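Local coordinates for protein esterase (Staphylococcus aureus subsp. aureus USA300_TCH1516, PDB 3D7R) that probably hydrolyses ester bonds as an esterase-like enzyme of the alpha/beta hydrolase fold, its natural substrate not being established, at residues Y260-G265 / H308-Q313; M268-M273 / F289-K294. All blocks are in the same frame, centred on the assembly; numbering follows the deposited sequence.

Contact 1: residues Y260-G265 / H308-Q313. With DMS (dimethyl sulfoxide), chain F.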
ATOM      1  N   TYR A 260     -10.843   5.977  -1.819  1.00  7.64           N
ATOM      2  CA  TYR A 260     -11.611   4.951  -1.114  1.00  7.95           C
ATOM      3  C   TYR A 260     -10.645   4.362  -0.148  1.00  8.16           C
ATOM      4  O   TYR A 260      -9.603   3.869  -0.558  1.00  8.76           O
ATOM      5  CB  TYR A 260     -12.099   3.868  -2.090  1.00  7.91           C
ATOM      6  CG  TYR A 260     -12.948   4.462  -3.187  1.00  8.78           C
ATOM      7  CD1 TYR A 260     -14.335   4.378  -3.123  1.00  9.68           C
ATOM      8  CD2 TYR A 260     -12.368   5.166  -4.256  1.00  8.91           C
ATOM      9  CE1 TYR A 260     -15.140   4.963  -4.106  1.00 10.34           C
ATOM     10  CE2 TYR A 260     -13.175   5.746  -5.259  1.00  9.19           C
ATOM     11  CZ  TYR A 260     -14.556   5.635  -5.161  1.00  9.31           C
ATOM     12  OH  TYR A 260     -15.384   6.193  -6.118  1.00 10.68           O
HETATM   13  N   MSE A 261     -10.945   4.455   1.138  1.00  8.22           N
HETATM   14  CA  MSE A 261      -9.977   4.048   2.161  1.00  8.52           C
HETATM   15  C   MSE A 261     -10.582   2.993   3.062  1.00  8.65           C
HETATM   16  O   MSE A 261     -11.784   3.070   3.411  1.00  9.49           O
HETATM   17  CB  MSE A 261      -9.531   5.271   2.988  1.00  8.25           C
HETATM   18  CG  MSE A 261      -8.508   4.962   4.085  1.00  8.91           C
HETATM   19 SE   MSE A 261      -7.739   6.612   4.743  0.75 16.35          SE
HETATM   20  CE  MSE A 261      -9.319   7.439   5.556  1.00  8.62           C
ATOM     21  N   PHE A 262      -9.755   2.022   3.436  1.00  7.84           N
ATOM     22  CA  PHE A 262     -10.149   0.916   4.304  1.00  8.65           C
ATOM     23  C   PHE A 262      -9.181   0.866   5.471  1.00  9.24           C
ATOM     24  O   PHE A 262      -7.971   0.996   5.288  1.00  9.59           O
ATOM     25  CB  PHE A 262     -10.103  -0.430   3.545  1.00  8.19           C
ATOM     26  CG  PHE A 262     -11.089  -0.511   2.435  1.00  7.98           C
ATOM     27  CD1 PHE A 262     -12.308  -1.150   2.632  1.00  8.96           C
ATOM     28  CD2 PHE A 262     -10.832   0.110   1.200  1.00  9.18           C
ATOM     29  CE1 PHE A 262     -13.265  -1.196   1.613  1.00  9.53           C
ATOM     30  CE2 PHE A 262     -11.768   0.065   0.171  1.00  9.04           C
ATOM     31  CZ  PHE A 262     -12.997  -0.582   0.383  1.00 12.34           C
ATOM     32  N   GLY A 263      -9.712   0.703   6.674  1.00  9.57           N
ATOM     33  CA  GLY A 263      -8.852   0.592   7.834  1.00  9.67           C
ATOM     34  C   GLY A 263      -9.583   0.019   9.010  1.00  9.50           C
ATOM     35  O   GLY A 263     -10.793  -0.173   8.943  1.00  9.55           O
ATOM     36  N   GLY A 264      -8.832  -0.268  10.078  1.00 10.12           N
ATOM     37  CA  GLY A 264      -9.396  -0.832  11.317  1.00  9.56           C
ATOM     38  C   GLY A 264      -9.212   0.097  12.490  1.00 10.74           C
ATOM     39  O   GLY A 264      -8.321   0.957  12.475  1.00 10.23           O
ATOM     40  N   GLY A 265     -10.056  -0.065  13.510  1.00 10.75           N
ATOM     41  CA  GLY A 265      -9.965   0.739  14.730  1.00 11.44           C
ATOM     42  C   GLY A 265      -8.861   0.264  15.671  1.00 12.07           C
ATOM     43  O   GLY A 265      -8.508   0.974  16.618  1.00 11.71           O
ATOM     44  N   HIS A 308     -13.200 -10.467   3.108  1.00 13.57           N
ATOM     45  CA  HIS A 308     -14.068 -10.739   1.975  1.00 13.73           C
ATOM     46  C   HIS A 308     -15.105  -9.625   1.805  1.00 13.33           C
ATOM     47  O   HIS A 308     -15.411  -9.224   0.684  1.00 12.13           O
ATOM     48  CB  HIS A 308     -14.712 -12.109   2.121  1.00 14.98           C
ATOM     49  CG  HIS A 308     -13.749 -13.231   1.915  1.00 19.26           C
ATOM     50  ND1 HIS A 308     -13.252 -13.987   2.957  1.00 24.58           N
ATOM     51  CD2 HIS A 308     -13.144 -13.689   0.794  1.00 22.83           C
ATOM     52  CE1 HIS A 308     -12.407 -14.885   2.481  1.00 25.71           C
ATOM     53  NE2 HIS A 308     -12.324 -14.725   1.170  1.00 25.63           N
ATOM     54  N   LYS A 309     -15.608  -9.104   2.922  1.00 12.29           N
ATOM     55  CA  LYS A 309     -16.513  -7.956   2.873  1.00 12.38           C
ATOM     56  C   LYS A 309     -15.816  -6.713   2.308  1.00 11.46           C
ATOM     57  O   LYS A 309     -16.406  -6.005   1.502  1.00 10.90           O
ATOM     58  CB  LYS A 309     -17.103  -7.653   4.260  1.00 12.99           C
ATOM     59  CG  LYS A 309     -18.152  -6.544   4.265  1.00 14.73           C
ATOM     60  CD  LYS A 309     -18.623  -6.179   5.686  1.00 16.04           C
ATOM     61  CE  LYS A 309     -19.707  -5.104   5.595  1.00 18.08           C
ATOM     62  NZ  LYS A 309     -20.278  -4.782   6.928  1.00 22.75           N
ATOM     63  N   ALA A 310     -14.565  -6.463   2.706  1.00 10.40           N
ATOM     64  CA  ALA A 310     -13.807  -5.313   2.184  1.00 10.22           C
ATOM     65  C   ALA A 310     -13.567  -5.464   0.689  1.00 10.34           C
ATOM     66  O   ALA A 310     -13.658  -4.506  -0.064  1.00 10.94           O
ATOM     67  CB  ALA A 310     -12.481  -5.148   2.916  1.00 10.47           C
ATOM     68  N   ILE A 311     -13.225  -6.670   0.272  1.00 10.48           N
ATOM     69  CA  ILE A 311     -13.002  -6.957  -1.147  1.00 11.15           C
ATOM     70  C   ILE A 311     -14.275  -6.723  -1.954  1.00 10.96           C
ATOM     71  O   ILE A 311     -14.214  -6.117  -3.031  1.00 11.24           O
ATOM     72  CB  ILE A 311     -12.419  -8.374  -1.361  1.00 11.22           C
ATOM     73  CG1 ILE A 311     -10.962  -8.398  -0.880  1.00 12.63           C
ATOM     74  CG2 ILE A 311     -12.483  -8.787  -2.842  1.00 12.08           C
ATOM     75  CD1 ILE A 311     -10.459  -9.786  -0.508  1.00 14.51           C
ATOM     76  N   LYS A 312     -15.425  -7.156  -1.425  1.00 10.86           N
ATOM     77  CA  LYS A 312     -16.704  -6.903  -2.100  1.00 11.09           C
ATOM     78  C   LYS A 312     -16.982  -5.400  -2.200  1.00 10.27           C
ATOM     79  O   LYS A 312     -17.523  -4.942  -3.207  1.00 10.01           O
ATOM     80  CB  LYS A 312     -17.874  -7.601  -1.407  1.00 11.08           C
ATOM     81  CG  LYS A 312     -17.876  -9.108  -1.544  1.00 16.67           C
ATOM     82  CD  LYS A 312     -19.138  -9.728  -0.881  1.00 21.81           C
ATOM     83  CE  LYS A 312     -18.914 -11.197  -0.487  1.00 25.50           C
ATOM     84  NZ  LYS A 312     -19.410 -12.166  -1.517  1.00 28.25           N
ATOM     85  N   GLN A 313     -16.628  -4.644  -1.162  1.00  9.03           N
ATOM     86  CA  GLN A 313     -16.781  -3.187  -1.188  1.00  9.12           C
ATOM     87  C   GLN A 313     -15.890  -2.513  -2.242  1.00  8.92           C
ATOM     88  O   GLN A 313     -16.304  -1.539  -2.891  1.00  9.25           O
ATOM     89  CB  GLN A 313     -16.516  -2.594   0.193  1.00  8.76           C
ATOM     90  CG  GLN A 313     -17.663  -2.903   1.186  1.00  9.57           C
ATOM     91  CD  GLN A 313     -17.282  -2.672   2.622  1.00 10.32           C
ATOM     92  OE1 GLN A 313     -16.114  -2.801   3.007  1.00 11.86           O
ATOM     93  NE2 GLN A 313     -18.271  -2.318   3.436  1.00  8.56           N
TER
HETATM   94  S   DMS F1400     -17.619  -0.655   7.048  1.00 23.52           S
HETATM   95  O   DMS F1400     -18.541  -1.782   6.037  1.00 24.40           O
HETATM   96  C1  DMS F1400     -18.782   0.587   7.666  1.00 25.31           C
HETATM   97  C2  DMS F1400     -17.256  -1.524   8.585  1.00 23.35           C
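Phe262 and Ala310 are the residues whose CA atoms come nearest, 7.5 Å apart, where strand 259-264 of the alpha/beta hydrolase sheet packs against helix 305-318. No hydrogen bond joins the two segments. Inside the helix the usual i to i+4 bonding continues, with Gln313 N to Lys309 O at 3.0 Å. The contact itself rests on one strand ring set against two residues a helical turn apart. Phe262 sends its CB toward the helix, and with CG anti to its carbonyl carbon (chi1 -65°) the ring presents CD1, CE1 and CZ to Ala310 and Gln313. The Ala310 methyl packs on the ring, CB lying 4.0 Å from Phe262 CD1. Ala310 O approaches the Phe262 ring obliquely. Gln313 comes in at the ring edge: its CB lies in the ring plane, 3.8 Å from Phe262 CE1, and the amide plane is turned 47° from the ring. Tyr290 stacks on the Phe262 ring and Ile314 also touches that side chain, so the phenyl group is held between neighbouring strand and helix. The two ends of the amide have different work. Gln313 OE1 sits near the plane of the Phe262 ring, 3.6 Å from CE1, but its polar partner is the Tyr292 hydroxyl. The extended glutamine chain carries NE2 outward to a dimethyl sulfoxide, probably from the crystallisation liquor, where Gln313 NE2 donates to DMS O at 2.7 Å with an N-H...O angle of 154°.

Contact 2: residues M268-M273 / F289-K294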
HETATM    1  N   MSE A 268      -2.641   1.698  14.862  1.00 10.74           N
HETATM    2  CA  MSE A 268      -2.149   2.996  15.356  1.00 11.49           C
HETATM    3  C   MSE A 268      -2.295   4.124  14.339  1.00 10.48           C
HETATM    4  O   MSE A 268      -2.140   5.292  14.678  1.00 10.51           O
HETATM    5  CB  MSE A 268      -0.666   2.887  15.723  1.00 11.86           C
HETATM    6  CG  MSE A 268      -0.363   2.338  17.098  1.00 16.05           C
HETATM    7 SE   MSE A 268       1.576   1.876  17.195  0.75 28.18          SE
HETATM    8  CE  MSE A 268       2.292   3.335  16.195  1.00 20.77           C
ATOM      9  N   THR A 269      -2.559   3.754  13.092  1.00 10.53           N
ATOM     10  CA  THR A 269      -2.768   4.701  11.981  1.00 10.65           C
ATOM     11  C   THR A 269      -4.156   5.281  11.995  1.00 10.55           C
ATOM     12  O   THR A 269      -4.468   6.150  11.182  1.00 10.17           O
ATOM     13  CB  THR A 269      -2.618   3.997  10.622  1.00 10.98           C
ATOM     14  OG1 THR A 269      -3.395   2.793  10.643  1.00 13.22           O
ATOM     15  CG2 THR A 269      -1.164   3.622  10.356  1.00 11.43           C
ATOM     16  N   HIS A 270      -5.009   4.786  12.890  1.00  9.91           N
ATOM     17  CA  HIS A 270      -6.420   5.161  12.816  1.00 10.75           C
ATOM     18  C   HIS A 270      -6.680   6.669  13.033  1.00 10.33           C
ATOM     19  O   HIS A 270      -7.438   7.259  12.256  1.00 10.53           O
ATOM     20  CB  HIS A 270      -7.314   4.253  13.678  1.00 10.34           C
ATOM     21  CG  HIS A 270      -8.776   4.554  13.545  1.00 12.87           C
ATOM     22  ND1 HIS A 270      -9.421   5.481  14.341  1.00 14.11           N
ATOM     23  CD2 HIS A 270      -9.716   4.068  12.697  1.00 14.44           C
ATOM     24  CE1 HIS A 270     -10.695   5.545  13.993  1.00 13.32           C
ATOM     25  NE2 HIS A 270     -10.898   4.696  13.001  1.00 14.13           N
ATOM     26  N   PRO A 271      -6.081   7.297  14.074  1.00 10.02           N
ATOM     27  CA  PRO A 271      -6.203   8.762  14.151  1.00  9.95           C
ATOM     28  C   PRO A 271      -5.787   9.512  12.884  1.00 10.03           C
ATOM     29  O   PRO A 271      -6.491  10.441  12.489  1.00 10.00           O
ATOM     30  CB  PRO A 271      -5.277   9.132  15.308  1.00 10.05           C
ATOM     31  CG  PRO A 271      -5.375   7.933  16.218  1.00 10.36           C
ATOM     32  CD  PRO A 271      -5.345   6.770  15.245  1.00 10.32           C
ATOM     33  N   ASP A 272      -4.669   9.119  12.260  1.00  9.06           N
ATOM     34  CA  ASP A 272      -4.242   9.714  10.989  1.00  9.30           C
ATOM     35  C   ASP A 272      -5.226   9.510   9.847  1.00  8.74           C
ATOM     36  O   ASP A 272      -5.437  10.413   9.036  1.00  8.71           O
ATOM     37  CB  ASP A 272      -2.822   9.256  10.609  1.00  9.24           C
ATOM     38  CG  ASP A 272      -1.765   9.846  11.545  1.00 11.87           C
ATOM     39  OD1 ASP A 272      -1.903  11.061  11.895  1.00 13.19           O
ATOM     40  OD2 ASP A 272      -0.826   9.104  11.960  1.00 12.09           O
HETATM   41  N   MSE A 273      -5.838   8.332   9.771  1.00  7.91           N
HETATM   42  CA  MSE A 273      -6.867   8.112   8.752  1.00  8.30           C
HETATM   43  C   MSE A 273      -8.080   9.010   8.974  1.00  8.03           C
HETATM   44  O   MSE A 273      -8.630   9.557   8.012  1.00  8.02           O
HETATM   45  CB  MSE A 273      -7.295   6.632   8.670  1.00  8.46           C
HETATM   46  CG  MSE A 273      -6.162   5.699   8.232  1.00  9.54           C
HETATM   47 SE   MSE A 273      -6.863   3.894   8.020  0.75 14.17          SE
HETATM   48  CE  MSE A 273      -6.950   3.344   9.879  1.00 15.17           C
ATOM     49  N   PHE A 289     -14.669   6.298   3.477  1.00 11.16           N
ATOM     50  CA  PHE A 289     -13.853   5.603   4.452  1.00 10.91           C
ATOM     51  C   PHE A 289     -14.673   4.433   5.008  1.00 10.94           C
ATOM     52  O   PHE A 289     -15.732   4.618   5.613  1.00 10.01           O
ATOM     53  CB  PHE A 289     -13.372   6.586   5.536  1.00 11.45           C
ATOM     54  CG  PHE A 289     -12.465   5.985   6.585  1.00 11.12           C
ATOM     55  CD1 PHE A 289     -11.763   4.796   6.359  1.00 12.42           C
ATOM     56  CD2 PHE A 289     -12.287   6.642   7.796  1.00 11.87           C
ATOM     57  CE1 PHE A 289     -10.928   4.251   7.334  1.00 11.42           C
ATOM     58  CE2 PHE A 289     -11.438   6.114   8.793  1.00 11.15           C
ATOM     59  CZ  PHE A 289     -10.767   4.913   8.560  1.00 12.00           C
ATOM     60  N   TYR A 290     -14.202   3.226   4.735  1.00 10.18           N
ATOM     61  CA  TYR A 290     -14.799   2.031   5.294  1.00 10.78           C
ATOM     62  C   TYR A 290     -13.986   1.681   6.541  1.00 10.53           C
ATOM     63  O   TYR A 290     -12.876   1.185   6.447  1.00 10.13           O
ATOM     64  CB  TYR A 290     -14.777   0.898   4.266  1.00 11.01           C
ATOM     65  CG  TYR A 290     -15.576   1.178   3.002  1.00 11.92           C
ATOM     66  CD1 TYR A 290     -16.924   0.801   2.912  1.00 15.14           C
ATOM     67  CD2 TYR A 290     -14.998   1.826   1.906  1.00 12.19           C
ATOM     68  CE1 TYR A 290     -17.669   1.031   1.750  1.00 15.11           C
ATOM     69  CE2 TYR A 290     -15.739   2.068   0.730  1.00 14.04           C
ATOM     70  CZ  TYR A 290     -17.071   1.663   0.669  1.00 15.16           C
ATOM     71  OH  TYR A 290     -17.823   1.892  -0.460  1.00 15.81           O
ATOM     72  N   ASP A 291     -14.545   1.989   7.700  1.00 10.35           N
ATOM     73  CA  ASP A 291     -13.820   1.925   8.970  1.00 10.87           C
ATOM     74  C   ASP A 291     -14.344   0.733   9.764  1.00 11.02           C
ATOM     75  O   ASP A 291     -15.520   0.697  10.137  1.00 11.28           O
ATOM     76  CB  ASP A 291     -14.050   3.216   9.749  1.00 11.09           C
ATOM     77  CG  ASP A 291     -13.141   3.355  10.975  1.00 12.33           C
ATOM     78  OD1 ASP A 291     -12.352   2.429  11.275  1.00 13.66           O
ATOM     79  OD2 ASP A 291     -13.208   4.426  11.626  1.00 13.43           O
ATOM     80  N   TYR A 292     -13.466  -0.243  10.001  1.00 10.99           N
ATOM     81  CA  TYR A 292     -13.831  -1.486  10.702  1.00 11.39           C
ATOM     82  C   TYR A 292     -13.355  -1.438  12.159  1.00 11.28           C
ATOM     83  O   TYR A 292     -12.197  -1.681  12.437  1.00 12.13           O
ATOM     84  CB  TYR A 292     -13.200  -2.677   9.986  1.00 10.73           C
ATOM     85  CG  TYR A 292     -13.856  -3.047   8.673  1.00 11.29           C
ATOM     86  CD1 TYR A 292     -14.516  -4.269   8.540  1.00 12.16           C
ATOM     87  CD2 TYR A 292     -13.801  -2.197   7.559  1.00 10.91           C
ATOM     88  CE1 TYR A 292     -15.118  -4.634   7.344  1.00 13.13           C
ATOM     89  CE2 TYR A 292     -14.415  -2.563   6.337  1.00 10.94           C
ATOM     90  CZ  TYR A 292     -15.069  -3.786   6.257  1.00 11.24           C
ATOM     91  OH  TYR A 292     -15.660  -4.197   5.083  1.00 12.04           O
ATOM     92  N   PRO A 293     -14.244  -1.117  13.095  1.00 12.08           N
ATOM     93  CA  PRO A 293     -13.800  -0.840  14.476  1.00 12.17           C
ATOM     94  C   PRO A 293     -12.911  -1.902  15.140  1.00 12.18           C
ATOM     95  O   PRO A 293     -11.996  -1.544  15.882  1.00 12.99           O
ATOM     96  CB  PRO A 293     -15.113  -0.718  15.251  1.00 11.98           C
ATOM     97  CG  PRO A 293     -16.090  -0.268  14.234  1.00 13.88           C
ATOM     98  CD  PRO A 293     -15.704  -0.964  12.945  1.00 11.96           C
ATOM     99  N   LYS A 294     -13.142  -3.180  14.870  1.00 11.87           N
ATOM    100  CA  LYS A 294     -12.407  -4.220  15.596  1.00 12.05           C
ATOM    101  C   LYS A 294     -11.250  -4.801  14.801  1.00 10.97           C
ATOM    102  O   LYS A 294     -10.538  -5.682  15.281  1.00 10.34           O
ATOM    103  CB  LYS A 294     -13.356  -5.316  16.074  1.00 12.64           C
ATOM    104  CG  LYS A 294     -14.377  -4.825  17.138  1.00 16.14           C
ATOM    105  CD  LYS A 294     -15.666  -5.646  17.151  1.00 21.63           C
ATOM    106  CE  LYS A 294     -15.430  -7.144  17.242  1.00 24.95           C
ATOM    107  NZ  LYS A 294     -15.171  -7.774  15.903  1.00 29.28           N
TER
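The His270 imidazole meets Asp291 edge-on, with the carboxylate carbon CG lying in the plane of the ring, while the Phe289 phenyl takes Asp291 CB over one face and His270 CD2 at its edge. That Asp291 CB lies toward the rim of the Phe289 face, 3.9 Å above its plane. His270 CD2 comes to 4.4 Å from Phe289 CZ. Beside the polar pair, Met273, a selenomethionine, reaches the same ring corner obliquely: its CB is 3.9 Å from Phe289 CZ. The first two side-chain torsions carry Met273 SE to 5.0 Å from the Phe289 ring centroid, a Met-aromatic contact that is neither face-on nor edge-on.

One hydrogen bond joins the imidazole to the carboxylate. His270 NE2 donates to Asp291 OD2 at 2.7 Å, and the N-H...O angle of 173° makes it almost straight. The acceptor is met on its syn side, somewhat out of the carboxylate plane, and the ring and carboxylate planes are 34° apart. The CB of the histidine does not point at the strand, but with CG anti to the backbone N (chi1 -176°) the ring extends to Asp291 and forms this His-carboxylate bond. Lys274, which follows Met273 in the helix, also touches both Asp291 and Phe289.

The contact closes the beta-alpha-beta unit made of strand 259-264, helix 270-282 and strand 287-292. Phe289 and Asp291 project from the sheet's edge strand toward the first turn of helix 270-282, whereas Tyr290 and Tyr292, between and beyond them, serve helix 305-318 on the other side.

The centres of contacts 1 and 2 are about 10 Å apart, and the contacts use the last two strands of the sheet, 259-264 and 287-292, which run parallel as neighbours. In chain order come strand 259-264, helix 270-282, strand 287-292 and helix 305-318, so contact 2 is nested within the loop that contact 1 closes. The two helices pack against the final strands, and the contacts are joined directly: Met261 O and Tyr290 N are 2.8 Å apart, a probable backbone hydrogen bond between the strands. In alpha/beta hydrolases the loops after these strands commonly carry the catalytic acid and histidine, so both contacts probably lie near that region.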